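Local coordinates for protein lectin 2 (Agrocybe aegerita, PDB 4TQJ) that recognises non-reducing terminal N-acetylglucosamine on sugars, and is built as a ring-shaped beta-propeller, at residues A[37-41]-A[378-382]; A[56-60]-A[113-118]; A[98-104]-A[148-153]. The protein carries 1 engineered substitution. All coordinates share one frame; numbering follows the deposited sequence.

Interaction 1 of 3, residues A[37-41]-A[378-382]; sequences NLQPF and LTNDF
L38 and P40 meet L378, T379, D381 and F382 where the last and first blades of the beta-propeller come together: 37-41 runs into outer strand 41-44, and 378-382 leaves outer strand 376-379. No direct hydrogen bond crosses the contact, which rests on apolar and van der Waals packing. In the aliphatic cluster CD2 of L38 does the touching, 3.7 Å from CG of L378 and equally far from CG2 of T379; L38 crosses each partner at about a right angle. The pyrrolidine of P40 lies across the carboxylate of D381, tightly at CD, which is 3.0 Å from OD2 of D381. Elsewhere on the same ring, CB of P40 meets CZ of F382 obliquely at 4.3 Å, and the F382 ring also packs on W389. Polar bonds shape each side separately. L378 and T379 both face T361 in a classic beta bulge at the end of strand 376-379, and D381 O accepts from the hydroxyl of T361. Q39 NE2 bonds to N37 OD1 at 3.1 Å, a fairly straight bond near the Q39 amide plane, reached because the glutamine chain is bent at chi2 (-58°). The second subunit adds V36 against L378 and Y365 against N37. OG1 of T379 lies anti to its own nitrogen (chi1 180°), where it accepts from D381 N at 3.1 Å and 164°, closing an ST turn.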
# COMPACT_ATOMS: atom_id res chain seq x y z
N ASN A 37 -2.17 -10.13 9.17
CA ASN A 37 -1.65 -11.45 9.44
C ASN A 37 -0.22 -11.51 8.91
O ASN A 37 0.02 -12.04 7.83
CB ASN A 37 -2.52 -12.51 8.78
CG ASN A 37 -2.11 -13.92 9.15
OD1 ASN A 37 -1.38 -14.14 10.12
ND2 ASN A 37 -2.60 -14.89 8.38
N LEU A 38 0.71 -10.93 9.66
CA LEU A 38 2.08 -10.84 9.19
C LEU A 38 2.65 -12.24 9.04
O LEU A 38 2.71 -13.00 10.00
CB LEU A 38 2.94 -10.03 10.16
CG LEU A 38 4.45 -10.00 9.84
CD1 LEU A 38 4.71 -9.32 8.51
CD2 LEU A 38 5.25 -9.33 10.96
N GLN A 39 3.05 -12.58 7.83
CA GLN A 39 3.64 -13.88 7.56
C GLN A 39 4.76 -13.75 6.53
O GLN A 39 4.57 -13.19 5.46
CB GLN A 39 2.57 -14.86 7.08
CG GLN A 39 1.50 -15.21 8.12
CD GLN A 39 2.06 -15.81 9.41
OE1 GLN A 39 3.22 -16.24 9.47
NE2 GLN A 39 1.23 -15.85 10.46
N PRO A 40 5.94 -14.27 6.86
CA PRO A 40 7.09 -14.13 5.95
C PRO A 40 6.77 -14.84 4.64
O PRO A 40 6.25 -15.95 4.67
CB PRO A 40 8.20 -14.88 6.69
CG PRO A 40 7.48 -15.91 7.50
CD PRO A 40 6.20 -15.23 7.94
N PHE A 41 7.06 -14.20 3.51
CA PHE A 41 6.76 -14.75 2.20
C PHE A 41 8.04 -14.86 1.38
O PHE A 41 8.67 -13.85 1.06
CB PHE A 41 5.73 -13.88 1.49
CG PHE A 41 5.45 -14.28 0.08
CD1 PHE A 41 5.55 -13.36 -0.95
CD2 PHE A 41 5.05 -15.58 -0.22
CE1 PHE A 41 5.28 -13.73 -2.27
CE2 PHE A 41 4.78 -15.96 -1.53
CZ PHE A 41 4.90 -15.03 -2.55
N LEU A 378 5.28 -9.59 18.01
CA LEU A 378 4.64 -9.50 16.71
C LEU A 378 4.80 -10.81 15.92
O LEU A 378 3.85 -11.25 15.27
CB LEU A 378 5.20 -8.31 15.92
CG LEU A 378 4.96 -8.12 14.42
CD1 LEU A 378 3.51 -7.83 14.09
CD2 LEU A 378 5.84 -6.98 13.93
N THR A 379 5.98 -11.42 15.98
CA THR A 379 6.23 -12.70 15.30
C THR A 379 7.58 -13.35 15.69
O THR A 379 8.51 -12.66 16.09
CB THR A 379 6.15 -12.56 13.76
OG1 THR A 379 6.40 -13.83 13.15
CG2 THR A 379 7.18 -11.56 13.26
N ASN A 380 7.67 -14.67 15.57
CA ASN A 380 8.94 -15.37 15.76
C ASN A 380 9.86 -15.16 14.58
O ASN A 380 11.07 -15.31 14.70
CB ASN A 380 8.73 -16.88 15.95
CG ASN A 380 8.12 -17.23 17.29
OD1 ASN A 380 8.38 -16.58 18.30
ND2 ASN A 380 7.29 -18.27 17.30
N ASP A 381 9.28 -14.81 13.44
CA ASP A 381 10.05 -14.65 12.21
C ASP A 381 10.94 -13.40 12.24
O ASP A 381 10.66 -12.45 12.97
CB ASP A 381 9.09 -14.60 11.01
CG ASP A 381 8.13 -15.79 10.96
OD1 ASP A 381 8.59 -16.95 11.11
OD2 ASP A 381 6.92 -15.57 10.80
N PHE A 382 12.01 -13.44 11.45
CA PHE A 382 13.01 -12.37 11.32
C PHE A 382 13.97 -12.23 12.50
O PHE A 382 14.99 -11.56 12.39
CB PHE A 382 12.37 -11.02 10.96
CG PHE A 382 11.61 -11.04 9.67
CD1 PHE A 382 12.28 -11.10 8.46
CD2 PHE A 382 10.23 -11.02 9.67
CE1 PHE A 382 11.59 -11.13 7.27
CE2 PHE A 382 9.53 -11.05 8.48
CZ PHE A 382 10.21 -11.10 7.29

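Interaction 2 of 3, residues A[56-60]-A[113-118]; sequences TTKHV and VEKHLR
K58 and V113 bring two similar turns side by side, their CA atoms 6.0 Å apart, and the chains then diverge slightly to 7.5 Å between the CA atoms of V60 and R118 as each enters a strand. No direct hydrogen bond joins them; three waters do the polar work. K58 O holds two of these, water 2 and water 3, each 2.7 Å away, and they accept from the two ends of the R118 guanidinium, NH1 and NH2 respectively. The carbonyl thus lies off the edge of the guanidinium, near its plane, while CG2 of V60 covers one face, 3.6 Å from NH2 of R118. A bend at chi3 (-69°) swings the arginine end into this position, and NH1 also bonds to F104 O, which together with the two waters would restrain the group's rotation. Water 1 sits among T57 O, V113 N and OE1 of E114, accepting from V113 N at 2.9 Å. Beside this water, CG2 of V113 faces the backbone of 56-59, 4.0 Å from T56 O. Within the two turns H59 and H116 match: each ND1 bonds to the backbone N of L55 or R112, and each ring meets W54 or W111 edge-to-face. K58 and K115 likewise make cation-pi contacts with Y106 and Y162. Such repetition is the mark of a beta-propeller, here in the loops that lead into the first strands, 60-64 and 117-121, of adjacent blades.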
# COMPACT_ATOMS: atom_id res chain seq x y z
N THR A 56 27.57 -10.53 1.85
CA THR A 56 27.60 -9.19 2.41
C THR A 56 28.97 -8.55 2.19
O THR A 56 29.10 -7.33 2.20
CB THR A 56 27.26 -9.18 3.91
OG1 THR A 56 28.24 -9.93 4.63
CG2 THR A 56 25.86 -9.76 4.15
N THR A 57 30.00 -9.38 1.99
CA THR A 57 31.35 -8.85 1.84
C THR A 57 31.64 -8.37 0.43
O THR A 57 32.60 -7.65 0.21
CB THR A 57 32.44 -9.87 2.23
OG1 THR A 57 32.29 -11.04 1.43
CG2 THR A 57 32.32 -10.24 3.70
N LYS A 58 30.81 -8.78 -0.53
CA LYS A 58 31.08 -8.47 -1.94
C LYS A 58 29.94 -7.78 -2.67
O LYS A 58 30.15 -7.17 -3.71
CB LYS A 58 31.45 -9.74 -2.71
CG LYS A 58 32.73 -10.41 -2.25
CD LYS A 58 33.02 -11.69 -3.05
CE LYS A 58 33.04 -11.43 -4.55
NZ LYS A 58 33.69 -12.53 -5.33
N HIS A 59 28.72 -7.89 -2.13
CA HIS A 59 27.55 -7.43 -2.85
C HIS A 59 26.69 -6.48 -2.04
O HIS A 59 26.80 -6.41 -0.82
CB HIS A 59 26.72 -8.63 -3.32
CG HIS A 59 27.53 -9.70 -3.97
ND1 HIS A 59 27.67 -10.96 -3.42
CD2 HIS A 59 28.26 -9.70 -5.11
CE1 HIS A 59 28.45 -11.69 -4.19
NE2 HIS A 59 28.82 -10.95 -5.23
N VAL A 60 25.85 -5.75 -2.76
CA VAL A 60 24.94 -4.76 -2.18
C VAL A 60 23.52 -5.15 -2.55
O VAL A 60 23.22 -5.41 -3.73
CB VAL A 60 25.28 -3.34 -2.72
CG1 VAL A 60 24.25 -2.32 -2.28
CG2 VAL A 60 26.66 -2.94 -2.25
N VAL A 113 32.94 -3.25 -1.41
CA VAL A 113 32.21 -2.80 -0.23
C VAL A 113 33.13 -2.03 0.73
O VAL A 113 32.67 -1.14 1.47
CB VAL A 113 31.55 -4.01 0.49
CG1 VAL A 113 31.12 -3.65 1.90
CG2 VAL A 113 30.38 -4.53 -0.33
N GLU A 114 34.42 -2.35 0.71
CA GLU A 114 35.41 -1.69 1.59
C GLU A 114 35.86 -0.29 1.13
O GLU A 114 36.52 0.43 1.88
CB GLU A 114 36.66 -2.58 1.72
CG GLU A 114 36.38 -3.99 2.21
CD GLU A 114 36.07 -4.98 1.08
OE1 GLU A 114 35.90 -4.56 -0.09
OE2 GLU A 114 35.99 -6.19 1.37
N LYS A 115 35.52 0.08 -0.10
CA LYS A 115 36.04 1.32 -0.68
C LYS A 115 34.93 2.23 -1.22
O LYS A 115 35.06 3.45 -1.22
CB LYS A 115 37.02 1.00 -1.82
CG LYS A 115 38.13 0.01 -1.44
CD LYS A 115 39.04 -0.29 -2.64
CE LYS A 115 39.85 0.94 -3.03
NZ LYS A 115 40.79 0.69 -4.19
N HIS A 116 33.84 1.62 -1.68
CA HIS A 116 32.83 2.36 -2.42
C HIS A 116 31.43 2.28 -1.79
O HIS A 116 31.15 1.41 -0.96
CB HIS A 116 32.78 1.84 -3.86
CG HIS A 116 34.13 1.65 -4.47
ND1 HIS A 116 34.63 0.40 -4.80
CD2 HIS A 116 35.09 2.54 -4.80
CE1 HIS A 116 35.84 0.54 -5.31
NE2 HIS A 116 36.14 1.83 -5.32
N LEU A 117 30.58 3.22 -2.20
CA LEU A 117 29.17 3.23 -1.83
C LEU A 117 28.34 3.17 -3.09
O LEU A 117 28.64 3.85 -4.06
CB LEU A 117 28.82 4.53 -1.09
CG LEU A 117 29.60 4.76 0.20
CD1 LEU A 117 29.54 6.23 0.63
CD2 LEU A 117 29.06 3.84 1.28
N ARG A 118 27.28 2.36 -3.07
CA ARG A 118 26.33 2.29 -4.17
C ARG A 118 24.92 2.52 -3.64
O ARG A 118 24.48 1.83 -2.73
CB ARG A 118 26.44 0.95 -4.90
CG ARG A 118 27.62 0.90 -5.89
CD ARG A 118 28.09 -0.52 -6.21
NE ARG A 118 28.74 -1.17 -5.08
CZ ARG A 118 29.20 -2.42 -5.09
NH1 ARG A 118 29.09 -3.15 -6.19
NH2 ARG A 118 29.77 -2.94 -4.01
O HOH W 1 33.95 -6.01 -1.56
O HOH W 2 29.33 -5.99 -6.05
O HOH W 3 31.71 -4.93 -3.97

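Interaction 3 of 3, residues A[98-104]-A[148-153]; sequences KMVIANF and LNFGPA
V100 O, 2.6 Å from water 4, makes the shortest polar bond here; the same water accepts from F150 N at 2.9 Å and so ties the end of strand 98-101 to the loop 148-153. A second bridge lies further along, where water 5 links OD1 of N103 to A153 N, the latter bond measuring 2.7 Å. These two waters take the place of direct hydrogen bonds between the segments, and the rest of the contact is apolar. V100 is wedged between two partners, one for each of its branches. CG1, anti to the carbonyl carbon at chi1 -57°, lies 3.8 Å from CB of L148, while CG2 reaches CE2 of F150 at 3.6 Å, approaching the ring obliquely. K98 adds the aliphatic part of its extended chain beside CD1 of L148. I101, also fully extended, crosses F150 at about a right angle and delivers its CD1 to CB of F150 and, at 3.6 Å, to G151 O; that carbonyl oxygen is bonded to the hydroxyl of S142. At the far end the CB of A153 sits against two flat groups, the amide of N103 and the ring of F104, 3.9 Å from CE2 of F104. A102, just after the strand, is the centre of an inverse gamma turn, with a weak N103 N to I101 O bond. F104 also meets the ring of W111. V100 and I101 both make backbone hydrogen bonds with V82 on strand 82-85, whereas I101, F104 and F150 all pack on I131 of strand 130-134, so the contact lies at the outer part of the seam between the sheet ending in strand 98-101 and the next sheet, strands 117-121 to 154-157, just before its last strand.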
# COMPACT_ATOMS: atom_id res chain seq x y z
N LYS A 98 16.34 -10.03 -13.54
CA LYS A 98 16.95 -9.67 -14.82
C LYS A 98 18.15 -8.75 -14.63
O LYS A 98 18.10 -7.81 -13.84
CB LYS A 98 15.91 -9.00 -15.72
CG LYS A 98 16.38 -8.72 -17.13
CD LYS A 98 15.28 -8.03 -17.94
CE LYS A 98 15.77 -7.64 -19.33
NZ LYS A 98 14.76 -6.80 -20.04
N MET A 99 19.24 -9.01 -15.36
CA MET A 99 20.43 -8.17 -15.28
C MET A 99 20.26 -6.93 -16.15
O MET A 99 20.18 -7.03 -17.38
CB MET A 99 21.68 -8.95 -15.69
CG MET A 99 22.96 -8.12 -15.67
SD MET A 99 24.37 -9.02 -16.34
CE MET A 99 23.74 -9.48 -17.95
N VAL A 100 20.22 -5.77 -15.51
CA VAL A 100 19.89 -4.52 -16.19
C VAL A 100 21.11 -3.69 -16.60
O VAL A 100 20.97 -2.72 -17.35
CB VAL A 100 18.94 -3.65 -15.32
CG1 VAL A 100 17.69 -4.43 -14.97
CG2 VAL A 100 19.65 -3.20 -14.04
N ILE A 101 22.29 -4.05 -16.10
CA ILE A 101 23.50 -3.33 -16.48
C ILE A 101 24.79 -4.03 -16.06
O ILE A 101 24.89 -4.59 -14.95
CB ILE A 101 23.50 -1.85 -15.97
CG1 ILE A 101 24.60 -1.03 -16.64
CG2 ILE A 101 23.66 -1.79 -14.45
CD1 ILE A 101 24.48 0.46 -16.39
N ALA A 102 25.77 -3.99 -16.95
CA ALA A 102 27.08 -4.58 -16.71
C ALA A 102 28.05 -3.57 -16.08
O ALA A 102 29.14 -3.34 -16.60
CB ALA A 102 27.65 -5.14 -18.01
N ASN A 103 27.65 -2.98 -14.95
CA ASN A 103 28.51 -2.05 -14.22
C ASN A 103 28.16 -2.09 -12.73
O ASN A 103 27.19 -2.74 -12.34
CB ASN A 103 28.33 -0.62 -14.75
CG ASN A 103 28.89 -0.43 -16.15
OD1 ASN A 103 28.19 -0.65 -17.14
ND2 ASN A 103 30.13 0.01 -16.25
N PHE A 104 28.95 -1.41 -11.90
CA PHE A 104 28.67 -1.30 -10.46
C PHE A 104 28.74 -2.66 -9.77
O PHE A 104 28.12 -2.88 -8.72
CB PHE A 104 27.31 -0.65 -10.21
CG PHE A 104 27.19 0.76 -10.74
CD1 PHE A 104 27.76 1.83 -10.06
CD2 PHE A 104 26.50 1.02 -11.91
CE1 PHE A 104 27.65 3.14 -10.56
CE2 PHE A 104 26.39 2.31 -12.40
CZ PHE A 104 26.96 3.36 -11.73
N LEU A 148 13.83 -0.75 -17.61
CA LEU A 148 15.04 -1.39 -17.14
C LEU A 148 16.23 -1.17 -18.08
O LEU A 148 17.22 -1.90 -18.03
CB LEU A 148 14.83 -2.89 -16.86
CG LEU A 148 13.82 -3.28 -15.76
CD1 LEU A 148 13.91 -4.77 -15.47
CD2 LEU A 148 14.02 -2.50 -14.47
N ASN A 149 16.13 -0.16 -18.93
CA ASN A 149 17.28 0.28 -19.70
C ASN A 149 17.99 1.37 -18.93
O ASN A 149 17.42 2.42 -18.63
CB ASN A 149 16.86 0.80 -21.09
CG ASN A 149 16.18 -0.26 -21.93
OD1 ASN A 149 14.96 -0.26 -22.09
ND2 ASN A 149 16.97 -1.18 -22.46
N PHE A 150 19.24 1.10 -18.58
CA PHE A 150 20.04 2.06 -17.84
C PHE A 150 21.13 2.64 -18.74
O PHE A 150 21.89 1.91 -19.37
CB PHE A 150 20.63 1.40 -16.59
CG PHE A 150 19.63 1.20 -15.49
CD1 PHE A 150 19.49 2.13 -14.49
CD2 PHE A 150 18.81 0.08 -15.49
CE1 PHE A 150 18.56 1.95 -13.48
CE2 PHE A 150 17.87 -0.11 -14.49
CZ PHE A 150 17.74 0.82 -13.49
N GLY A 151 21.19 3.96 -18.79
CA GLY A 151 22.23 4.65 -19.54
C GLY A 151 23.63 4.21 -19.15
O GLY A 151 23.80 3.45 -18.20
N PRO A 152 24.63 4.69 -19.88
CA PRO A 152 26.02 4.35 -19.59
C PRO A 152 26.44 4.87 -18.22
O PRO A 152 26.11 6.00 -17.88
CB PRO A 152 26.80 5.12 -20.67
CG PRO A 152 25.89 6.25 -21.03
CD PRO A 152 24.54 5.61 -21.03
N ALA A 153 27.15 4.04 -17.46
CA ALA A 153 27.76 4.48 -16.21
C ALA A 153 28.71 5.63 -16.52
O ALA A 153 29.70 5.47 -17.24
CB ALA A 153 28.52 3.33 -15.55
O HOH W 4 20.52 -1.34 -19.49
O HOH W 5 27.66 1.66 -18.65

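How the interactions relate
All three interactions join neighbouring blades of one ring of seven sheets. Interactions 1 and 3 are alike: in both, the end of one blade's outer strand meets the loop before the outer strand of the next, far from the chain's centre, their centres 34 Å apart. Interaction 1 spans the seam between the chain's last blade and its first, and the other two are nested inside the long loop it closes. Interactions 2 and 3 share one seam, between the sheets of strands 60-64 to 98-101 and 117-121 to 154-157, with centres 17 Å apart; a probable hydrogen bond from R118 to F104 connects them. Interaction 2 lies closer to the centre, so the two touch the same seam at different distances from it.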